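Local coordinates for protein Esterase/lipase (PDB 4N5H) that probably hydrolyses carboxylic esters, and may transfer their acyl groups, as an esterase of the alpha/beta-hydrolase fold, at residues E33-E38 with Y91-G96; L53-P58 with L123-H128. The protein carries 1 engineered substitution. All blocks are in the same frame, centred on the assembly; numbering follows the deposited sequence.

From the N terminus the chain runs through helix 2-28 into strand 35-42, turns back antiparallel as strand 52-58, and continues through strand 66-72 to helix 86-94, and through strand 98-102 to helix 112-129. Interaction 1 brings the end of helix 86-94 back to the start of strand 35-42, closing a loop of 52 residues; interaction 2 closes one of 64 between strand 52-58 and helix 112-129. The two loops cross rather than nest, since their segments alternate along the chain. Strands 35-42 and 52-58 are neighbours in the sheet, where E38 N bonds to L55 O and E38 OE1 to Y57 OH, so both contacts tie helices to one antiparallel margin of the central sheet.

Interaction 1 of 2, residues E33-E38 with Y91-G96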
ATOM      1  N   GLU A  33     -12.493 -10.263  -5.110  1.00 25.30           N
ATOM      2  CA  GLU A  33     -11.865 -11.185  -4.171  1.00 30.35           C
ATOM      3  C   GLU A  33     -11.882 -12.652  -4.747  1.00 22.62           C
ATOM      4  O   GLU A  33     -12.559 -13.015  -5.746  1.00 22.48           O
ATOM      5  CB  GLU A  33     -12.688 -11.254  -2.856  1.00 37.42           C
ATOM      6  CG  GLU A  33     -12.979  -9.928  -2.141  1.00 42.76           C
ATOM      7  CD  GLU A  33     -14.209  -9.990  -1.217  1.00 60.72           C
ATOM      8  OE1 GLU A  33     -15.334  -9.641  -1.666  1.00 62.99           O
ATOM      9  OE2 GLU A  33     -14.058 -10.401  -0.044  1.00 65.73           O
ATOM     10  N   ASP A  34     -11.093 -13.479  -4.092  1.00 21.17           N
ATOM     11  CA  ASP A  34     -11.160 -14.894  -4.390  1.00 20.63           C
ATOM     12  C   ASP A  34     -10.638 -15.271  -5.775  1.00 18.41           C
ATOM     13  O   ASP A  34     -11.178 -16.092  -6.475  1.00 18.55           O
ATOM     14  CB  ASP A  34     -12.550 -15.424  -4.174  1.00 26.70           C
ATOM     15  CG  ASP A  34     -13.084 -15.110  -2.743  1.00 31.44           C
ATOM     16  OD1 ASP A  34     -12.316 -15.258  -1.763  1.00 33.49           O
ATOM     17  OD2 ASP A  34     -14.262 -14.713  -2.686  1.00 40.89           O
ATOM     18  N   VAL A  35      -9.612 -14.542  -6.174  1.00 16.68           N
ATOM     19  CA  VAL A  35      -8.914 -14.795  -7.460  1.00 18.02           C
ATOM     20  C   VAL A  35      -7.404 -14.902  -7.215  1.00 19.51           C
ATOM     21  O   VAL A  35      -6.880 -14.234  -6.288  1.00 20.83           O
ATOM     22  CB  VAL A  35      -9.205 -13.623  -8.410  1.00 18.12           C
ATOM     23  CG1 VAL A  35      -8.394 -13.672  -9.707  1.00 22.55           C
ATOM     24  CG2 VAL A  35     -10.697 -13.658  -8.741  1.00 18.87           C
ATOM     25  N   HIS A  36      -6.772 -15.751  -8.010  1.00 17.18           N
ATOM     26  CA  HIS A  36      -5.306 -15.870  -8.074  1.00 18.23           C
ATOM     27  C   HIS A  36      -4.858 -15.426  -9.480  1.00 18.16           C
ATOM     28  O   HIS A  36      -5.515 -15.664 -10.444  1.00 15.44           O
ATOM     29  CB  HIS A  36      -4.853 -17.309  -7.902  1.00 22.99           C
ATOM     30  CG  HIS A  36      -5.087 -17.870  -6.531  1.00 28.13           C
ATOM     31  ND1 HIS A  36      -5.035 -19.216  -6.254  1.00 34.17           N
ATOM     32  CD2 HIS A  36      -5.352 -17.254  -5.377  1.00 29.71           C
ATOM     33  CE1 HIS A  36      -5.293 -19.406  -4.970  1.00 32.07           C
ATOM     34  NE2 HIS A  36      -5.486 -18.229  -4.416  1.00 28.98           N
ATOM     35  N   TRP A  37      -3.691 -14.825  -9.534  1.00 19.45           N
ATOM     36  CA  TRP A  37      -3.112 -14.449 -10.826  1.00 15.78           C
ATOM     37  C   TRP A  37      -1.626 -14.934 -10.887  1.00 13.12           C
ATOM     38  O   TRP A  37      -0.941 -15.009  -9.846  1.00 12.80           O
ATOM     39  CB  TRP A  37      -3.253 -12.972 -11.237  1.00 18.78           C
ATOM     40  CG  TRP A  37      -2.440 -11.828 -10.582  1.00 20.29           C
ATOM     41  CD1 TRP A  37      -1.799 -11.821  -9.402  1.00 17.85           C
ATOM     42  CD2 TRP A  37      -2.326 -10.458 -11.099  1.00 21.33           C
ATOM     43  NE1 TRP A  37      -1.295 -10.604  -9.134  1.00 19.16           N
ATOM     44  CE2 TRP A  37      -1.602  -9.723 -10.147  1.00 22.60           C
ATOM     45  CE3 TRP A  37      -2.786  -9.796 -12.256  1.00 23.52           C
ATOM     46  CZ2 TRP A  37      -1.358  -8.316 -10.302  1.00 22.53           C
ATOM     47  CZ3 TRP A  37      -2.417  -8.430 -12.476  1.00 22.41           C
ATOM     48  CH2 TRP A  37      -1.740  -7.718 -11.497  1.00 22.38           C
ATOM     49  N   GLU A  38      -1.163 -15.129 -12.134  1.00 12.07           N
ATOM     50  CA  GLU A  38       0.178 -15.474 -12.463  1.00 12.56           C
ATOM     51  C   GLU A  38       0.600 -14.413 -13.496  1.00 13.82           C
ATOM     52  O   GLU A  38      -0.030 -14.282 -14.520  1.00 12.31           O
ATOM     53  CB  GLU A  38       0.189 -16.865 -13.116  1.00 12.09           C
ATOM     54  CG  GLU A  38      -0.228 -18.005 -12.191  1.00 12.33           C
ATOM     55  CD  GLU A  38      -0.601 -19.299 -12.906  1.00 12.05           C
ATOM     56  OE1 GLU A  38      -0.553 -19.359 -14.155  1.00 13.02           O
ATOM     57  OE2 GLU A  38      -1.119 -20.263 -12.231  1.00 13.72           O
ATOM     58  N   TYR A  91     -12.474 -10.060 -12.147  1.00 11.73           N
ATOM     59  CA  TYR A  91     -13.914 -10.301 -12.016  1.00 12.79           C
ATOM     60  C   TYR A  91     -14.348 -11.515 -12.856  1.00 12.21           C
ATOM     61  O   TYR A  91     -15.032 -12.437 -12.382  1.00 12.83           O
ATOM     62  CB  TYR A  91     -14.834  -9.091 -12.334  1.00 12.14           C
ATOM     63  CG  TYR A  91     -16.256  -9.514 -12.220  1.00 12.56           C
ATOM     64  CD1 TYR A  91     -16.840  -9.721 -10.936  1.00 14.23           C
ATOM     65  CD2 TYR A  91     -17.024  -9.772 -13.357  1.00 13.63           C
ATOM     66  CE1 TYR A  91     -18.123 -10.193 -10.843  1.00 16.55           C
ATOM     67  CE2 TYR A  91     -18.324 -10.259 -13.213  1.00 14.56           C
ATOM     68  CZ  TYR A  91     -18.833 -10.481 -11.972  1.00 14.84           C
ATOM     69  OH  TYR A  91     -20.144 -10.917 -11.815  1.00 17.90           O
ATOM     70  N   LEU A  92     -13.974 -11.505 -14.105  1.00 10.62           N
ATOM     71  CA  LEU A  92     -14.393 -12.633 -14.948  1.00 11.53           C
ATOM     72  C   LEU A  92     -13.867 -13.948 -14.386  1.00 11.15           C
ATOM     73  O   LEU A  92     -14.596 -14.938 -14.330  1.00 12.76           O
ATOM     74  CB  LEU A  92     -13.952 -12.391 -16.384  1.00 11.47           C
ATOM     75  CG  LEU A  92     -14.419 -11.136 -17.070  1.00 12.81           C
ATOM     76  CD1 LEU A  92     -13.792 -10.995 -18.445  1.00 14.07           C
ATOM     77  CD2 LEU A  92     -15.977 -11.135 -17.088  1.00 13.27           C
ATOM     78  N   ALA A  93     -12.600 -13.996 -13.981  1.00 11.65           N
ATOM     79  CA  ALA A  93     -12.014 -15.217 -13.397  1.00 11.70           C
ATOM     80  C   ALA A  93     -12.763 -15.678 -12.143  1.00 13.84           C
ATOM     81  O   ALA A  93     -12.973 -16.887 -11.960  1.00 13.27           O
ATOM     82  CB  ALA A  93     -10.514 -14.990 -13.036  1.00 12.51           C
ATOM     83  N   SER A  94     -13.216 -14.730 -11.353  1.00 13.11           N
ATOM     84  CA  SER A  94     -13.906 -15.050 -10.107  1.00 14.49           C
ATOM     85  C   SER A  94     -15.229 -15.803 -10.357  1.00 14.48           C
ATOM     86  O   SER A  94     -15.730 -16.468  -9.426  1.00 16.79           O
ATOM     87  CB  SER A  94     -14.211 -13.774  -9.262  1.00 13.03           C
ATOM     88  OG  SER A  94     -15.320 -13.041  -9.780  1.00 13.92           O
ATOM     89  N   GLN A  95     -15.762 -15.690 -11.539  1.00 13.97           N
ATOM     90  CA  GLN A  95     -16.987 -16.367 -11.990  1.00 12.96           C
ATOM     91  C   GLN A  95     -16.737 -17.788 -12.461  1.00 14.16           C
ATOM     92  O   GLN A  95     -17.746 -18.462 -12.830  1.00 15.24           O
ATOM     93  CB  GLN A  95     -17.731 -15.504 -12.981  1.00 13.92           C
ATOM     94  CG  GLN A  95     -18.171 -14.153 -12.475  1.00 16.87           C
ATOM     95  CD  GLN A  95     -18.904 -14.283 -11.163  1.00 16.83           C
ATOM     96  OE1 GLN A  95     -20.026 -14.778 -11.142  1.00 17.85           O
ATOM     97  NE2 GLN A  95     -18.302 -13.835 -10.083  1.00 17.42           N
ATOM     98  N   GLY A  96     -15.523 -18.294 -12.404  1.00 12.54           N
ATOM     99  CA  GLY A  96     -15.193 -19.637 -12.754  1.00 15.39           C
ATOM    100  C   GLY A  96     -14.540 -19.852 -14.117  1.00 15.47           C
ATOM    101  O   GLY A  96     -14.787 -20.868 -14.825  1.00 15.36           O
TER
HETATM  102  O   HOH W   1     -13.853 -17.193  -7.097  1.00 34.51           O
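By their CA atoms, 5.7 Å apart, V35 and S94 are the nearest pair of the two segments, where the start of strand 35-42 meets the end of helix 86-94. This is sheet-on-helix packing at the antiparallel margin of an alpha/beta-hydrolase fold. V35 does most of the touching, and its two methyls divide the helix end between them. V35 CG1, anti to the backbone N (chi1 172°), lies 4.2 Å from A93 CB, while V35 CG2 is 3.6 Å from S94 CB. The carbonyl O of E33 approaches the same S94 CB from the loop before the strand. The hydroxyl of S94 serves its own helix: OG bonds to Y91 O at 2.7 Å, one turn back, and accepts the amide of Q95, whose NE2 is 3.1 Å from OG. Replacing S94 by a glycine would probably leave V35 CG2 without its methylene neighbour and Q95 NE2 without this acceptor. A93 also rests on Y56 of strand 52-58, and R90, one turn earlier, touches V35. No direct hydrogen bond joins the two segments; instead one water donates to both backbones, 3.0 Å from D34 O and 3.1 Å from S94 O.

Interaction 2 of 2, residues L53-P58 with L123-H128; sequences LNLYYP and LRWLSH
L53, L55, W125 and L126 form a buried, wholly apolar contact between strand 53-58 and helix 123-128. The segment axes come within 11.1 Å of each other at a crossing angle of -45°, a separation that leaves side chains alone to bridge the gap. L53 and L55, two residues apart on the strand, both point toward the helix.

W125 takes the larger share on the helix side, through the six-membered part of its indole. With CG anti to the backbone N (chi1 -171°), the ring extends from the helix toward the sheet. The two methyls of L53 come in obliquely on neighbouring ring atoms, L53 CD2 lying 3.8 Å from W125 CE3 and L53 CD1 4.0 Å from W125 CZ3. L55 approaches differently: its CD1 lies at the ring edge, near the plane, 4.2 Å from W125 CZ3 and equally far from CH2. The remaining leucine pair meets methyl to methyl, L55 CD2 at 4.2 Å from L126 CD1. M100 of the adjacent strand 98-102 touches L53, L55 and L126, continuing this apolar layer. Aromatic neighbours Y41 and F129 also meet W125, as does H275 of the second subunit, so the indole belongs to a subunit interface as well as to the core.

Polar bonding stays within each segment or turns to other neighbours. S127 OG bonds to R124 O at 2.7 Å, and the same carbonyl accepts H128 N. The amide of N54 makes a weak bond to Y56 OH, and is also held by R82 and N83. R124 reaches the backbone carbonyls of S171 and R172.

Helix 112-129 packed by apolar side chains on the central mixed sheet fits the alpha/beta-hydrolase fold, in which helices flank such a sheet.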
ATOM      1  N   LEU A  53       2.213 -11.450 -20.744  1.00 10.75           N
ATOM      2  CA  LEU A  53       0.752 -11.694 -20.440  1.00 10.58           C
ATOM      3  C   LEU A  53       0.574 -12.056 -18.975  1.00 11.45           C
ATOM      4  O   LEU A  53       1.528 -12.501 -18.304  1.00 11.43           O
ATOM      5  CB  LEU A  53       0.082 -12.680 -21.426  1.00 10.22           C
ATOM      6  CG  LEU A  53       0.724 -14.050 -21.497  1.00 10.69           C
ATOM      7  CD1 LEU A  53       0.244 -14.969 -20.355  1.00 11.34           C
ATOM      8  CD2 LEU A  53       0.334 -14.783 -22.750  1.00 12.61           C
ATOM      9  N   ASN A  54      -0.700 -11.910 -18.518  1.00 11.03           N
ATOM     10  CA  ASN A  54      -1.117 -12.352 -17.214  1.00 11.21           C
ATOM     11  C   ASN A  54      -2.189 -13.415 -17.406  1.00 11.88           C
ATOM     12  O   ASN A  54      -3.000 -13.348 -18.371  1.00 12.26           O
ATOM     13  CB  ASN A  54      -1.771 -11.242 -16.361  1.00 11.83           C
ATOM     14  CG  ASN A  54      -0.796 -10.124 -15.976  1.00 11.60           C
ATOM     15  OD1 ASN A  54       0.382 -10.270 -15.898  1.00 12.62           O
ATOM     16  ND2 ASN A  54      -1.363  -8.989 -15.762  1.00 12.60           N
ATOM     17  N   LEU A  55      -2.223 -14.307 -16.430  1.00 10.69           N
ATOM     18  CA  LEU A  55      -3.281 -15.333 -16.294  1.00 10.81           C
ATOM     19  C   LEU A  55      -3.991 -15.158 -14.963  1.00 12.03           C
ATOM     20  O   LEU A  55      -3.392 -14.958 -13.896  1.00 11.32           O
ATOM     21  CB  LEU A  55      -2.732 -16.746 -16.382  1.00 10.45           C
ATOM     22  CG  LEU A  55      -1.816 -17.026 -17.607  1.00 11.04           C
ATOM     23  CD1 LEU A  55      -1.280 -18.420 -17.591  1.00 12.21           C
ATOM     24  CD2 LEU A  55      -2.563 -16.764 -18.910  1.00 11.19           C
ATOM     25  N   TYR A  56      -5.318 -15.371 -14.996  1.00 10.48           N
ATOM     26  CA  TYR A  56      -6.155 -15.147 -13.816  1.00 11.51           C
ATOM     27  C   TYR A  56      -7.094 -16.373 -13.671  1.00 11.58           C
ATOM     28  O   TYR A  56      -7.594 -16.947 -14.664  1.00 11.84           O
ATOM     29  CB  TYR A  56      -7.061 -13.917 -13.955  1.00 12.03           C
ATOM     30  CG  TYR A  56      -6.371 -12.649 -14.397  1.00 11.84           C
ATOM     31  CD1 TYR A  56      -6.058 -12.404 -15.714  1.00 12.14           C
ATOM     32  CD2 TYR A  56      -6.126 -11.643 -13.459  1.00 13.93           C
ATOM     33  CE1 TYR A  56      -5.451 -11.219 -16.115  1.00 12.06           C
ATOM     34  CE2 TYR A  56      -5.562 -10.428 -13.859  1.00 15.34           C
ATOM     35  CZ  TYR A  56      -5.188 -10.244 -15.203  1.00 14.69           C
ATOM     36  OH  TYR A  56      -4.666  -9.028 -15.603  1.00 14.39           O
ATOM     37  N   TYR A  57      -7.370 -16.729 -12.420  1.00 12.39           N
ATOM     38  CA  TYR A  57      -8.191 -17.883 -12.102  1.00 11.58           C
ATOM     39  C   TYR A  57      -8.968 -17.665 -10.782  1.00 12.46           C
ATOM     40  O   TYR A  57      -8.588 -16.945  -9.913  1.00 13.57           O
ATOM     41  CB  TYR A  57      -7.236 -19.063 -11.736  1.00 13.88           C
ATOM     42  CG  TYR A  57      -6.115 -19.340 -12.739  1.00 13.57           C
ATOM     43  CD1 TYR A  57      -4.909 -18.721 -12.600  1.00 11.76           C
ATOM     44  CD2 TYR A  57      -6.254 -20.231 -13.767  1.00 16.27           C
ATOM     45  CE1 TYR A  57      -3.875 -18.940 -13.441  1.00 13.11           C
ATOM     46  CE2 TYR A  57      -5.215 -20.498 -14.630  1.00 14.12           C
ATOM     47  CZ  TYR A  57      -3.983 -19.831 -14.449  1.00 12.62           C
ATOM     48  OH  TYR A  57      -2.936 -20.119 -15.294  1.00 12.37           O
ATOM     49  N   PRO A  58     -10.080 -18.384 -10.694  1.00 14.13           N
ATOM     50  CA  PRO A  58     -10.733 -18.370  -9.339  1.00 17.20           C
ATOM     51  C   PRO A  58      -9.795 -18.965  -8.327  1.00 17.48           C
ATOM     52  O   PRO A  58      -9.021 -19.853  -8.695  1.00 18.85           O
ATOM     53  CB  PRO A  58     -11.956 -19.306  -9.589  1.00 17.06           C
ATOM     54  CG  PRO A  58     -11.639 -20.086 -10.791  1.00 19.69           C
ATOM     55  CD  PRO A  58     -10.702 -19.311 -11.642  1.00 16.07           C
ATOM     56  N   LEU A 123      -1.795 -15.780 -28.248  1.00 12.31           N
ATOM     57  CA  LEU A 123      -2.780 -16.888 -28.427  1.00 12.27           C
ATOM     58  C   LEU A 123      -2.039 -18.212 -28.665  1.00 11.46           C
ATOM     59  O   LEU A 123      -2.399 -19.237 -28.140  1.00 11.98           O
ATOM     60  CB  LEU A 123      -3.686 -16.637 -29.653  1.00 12.67           C
ATOM     61  CG  LEU A 123      -4.497 -15.337 -29.674  1.00 16.31           C
ATOM     62  CD1 LEU A 123      -5.279 -15.209 -30.977  1.00 16.62           C
ATOM     63  CD2 LEU A 123      -5.429 -15.279 -28.581  1.00 16.29           C
ATOM     64  N   ARG A 124      -0.992 -18.190 -29.517  1.00 11.97           N
ATOM     65  CA  ARG A 124      -0.172 -19.330 -29.751  1.00 12.99           C
ATOM     66  C   ARG A 124       0.488 -19.848 -28.484  1.00 13.35           C
ATOM     67  O   ARG A 124       0.487 -21.034 -28.224  1.00 14.30           O
ATOM     68  CB  ARG A 124       0.895 -19.073 -30.820  1.00 14.60           C
ATOM     69  CG  ARG A 124       1.475 -20.363 -31.383  1.00 19.41           C
ATOM     70  CD  ARG A 124       2.283 -20.135 -32.722  1.00 22.07           C
ATOM     71  NE  ARG A 124       1.650 -19.083 -33.538  1.00 25.59           N
ATOM     72  CZ  ARG A 124       0.590 -19.253 -34.324  1.00 33.86           C
ATOM     73  NH1 ARG A 124       0.120 -20.481 -34.553  1.00 36.86           N
ATOM     74  NH2 ARG A 124       0.035 -18.189 -34.912  1.00 39.33           N
ATOM     75  N   TRP A 125       1.052 -18.958 -27.669  1.00 11.86           N
ATOM     76  CA  TRP A 125       1.549 -19.343 -26.375  1.00 11.89           C
ATOM     77  C   TRP A 125       0.492 -20.075 -25.565  1.00 13.30           C
ATOM     78  O   TRP A 125       0.727 -21.152 -25.001  1.00 13.03           O
ATOM     79  CB  TRP A 125       2.030 -18.100 -25.627  1.00 12.59           C
ATOM     80  CG  TRP A 125       2.765 -18.430 -24.352  1.00 13.24           C
ATOM     81  CD1 TRP A 125       4.110 -18.576 -24.179  1.00 12.60           C
ATOM     82  CD2 TRP A 125       2.183 -18.635 -23.078  1.00 12.85           C
ATOM     83  NE1 TRP A 125       4.403 -18.868 -22.889  1.00 12.66           N
ATOM     84  CE2 TRP A 125       3.245 -18.848 -22.160  1.00 12.63           C
ATOM     85  CE3 TRP A 125       0.867 -18.587 -22.594  1.00 13.14           C
ATOM     86  CZ2 TRP A 125       3.018 -19.126 -20.818  1.00 12.39           C
ATOM     87  CZ3 TRP A 125       0.675 -18.819 -21.250  1.00 12.43           C
ATOM     88  CH2 TRP A 125       1.722 -19.127 -20.401  1.00 12.61           C
ATOM     89  N   LEU A 126      -0.686 -19.493 -25.501  1.00 11.49           N
ATOM     90  CA  LEU A 126      -1.751 -20.125 -24.709  1.00 10.80           C
ATOM     91  C   LEU A 126      -2.123 -21.509 -25.289  1.00 12.03           C
ATOM     92  O   LEU A 126      -2.467 -22.442 -24.531  1.00 12.35           O
ATOM     93  CB  LEU A 126      -2.978 -19.197 -24.648  1.00 12.13           C
ATOM     94  CG  LEU A 126      -4.007 -19.538 -23.547  1.00 11.99           C
ATOM     95  CD1 LEU A 126      -3.471 -19.290 -22.157  1.00 12.70           C
ATOM     96  CD2 LEU A 126      -5.257 -18.642 -23.754  1.00 13.67           C
ATOM     97  N   SER A 127      -2.103 -21.645 -26.605  1.00 12.59           N
ATOM     98  CA  SER A 127      -2.424 -22.953 -27.181  1.00 13.35           C
ATOM     99  C   SER A 127      -1.402 -23.995 -26.765  1.00 14.06           C
ATOM    100  O   SER A 127      -1.749 -25.137 -26.655  1.00 14.88           O
ATOM    101  CB  SER A 127      -2.499 -22.861 -28.734  1.00 14.38           C
ATOM    102  OG  SER A 127      -1.227 -22.775 -29.312  1.00 15.71           O
ATOM    103  N   HIS A 128      -0.142 -23.639 -26.514  1.00 13.24           N
ATOM    104  CA  HIS A 128       0.913 -24.557 -26.098  1.00 13.53           C
ATOM    105  C   HIS A 128       0.867 -24.834 -24.576  1.00 14.03           C
ATOM    106  O   HIS A 128       1.112 -25.977 -24.135  1.00 14.01           O
ATOM    107  CB  HIS A 128       2.301 -23.981 -26.424  1.00 15.78           C
ATOM    108  CG  HIS A 128       2.537 -23.810 -27.883  1.00 19.51           C
ATOM    109  ND1 HIS A 128       3.458 -22.901 -28.415  1.00 26.45           N
ATOM    110  CD2 HIS A 128       1.889 -24.325 -28.923  1.00 21.68           C
ATOM    111  CE1 HIS A 128       3.474 -23.035 -29.723  1.00 24.83           C
ATOM    112  NE2 HIS A 128       2.519 -23.878 -30.060  1.00 27.65           N
TER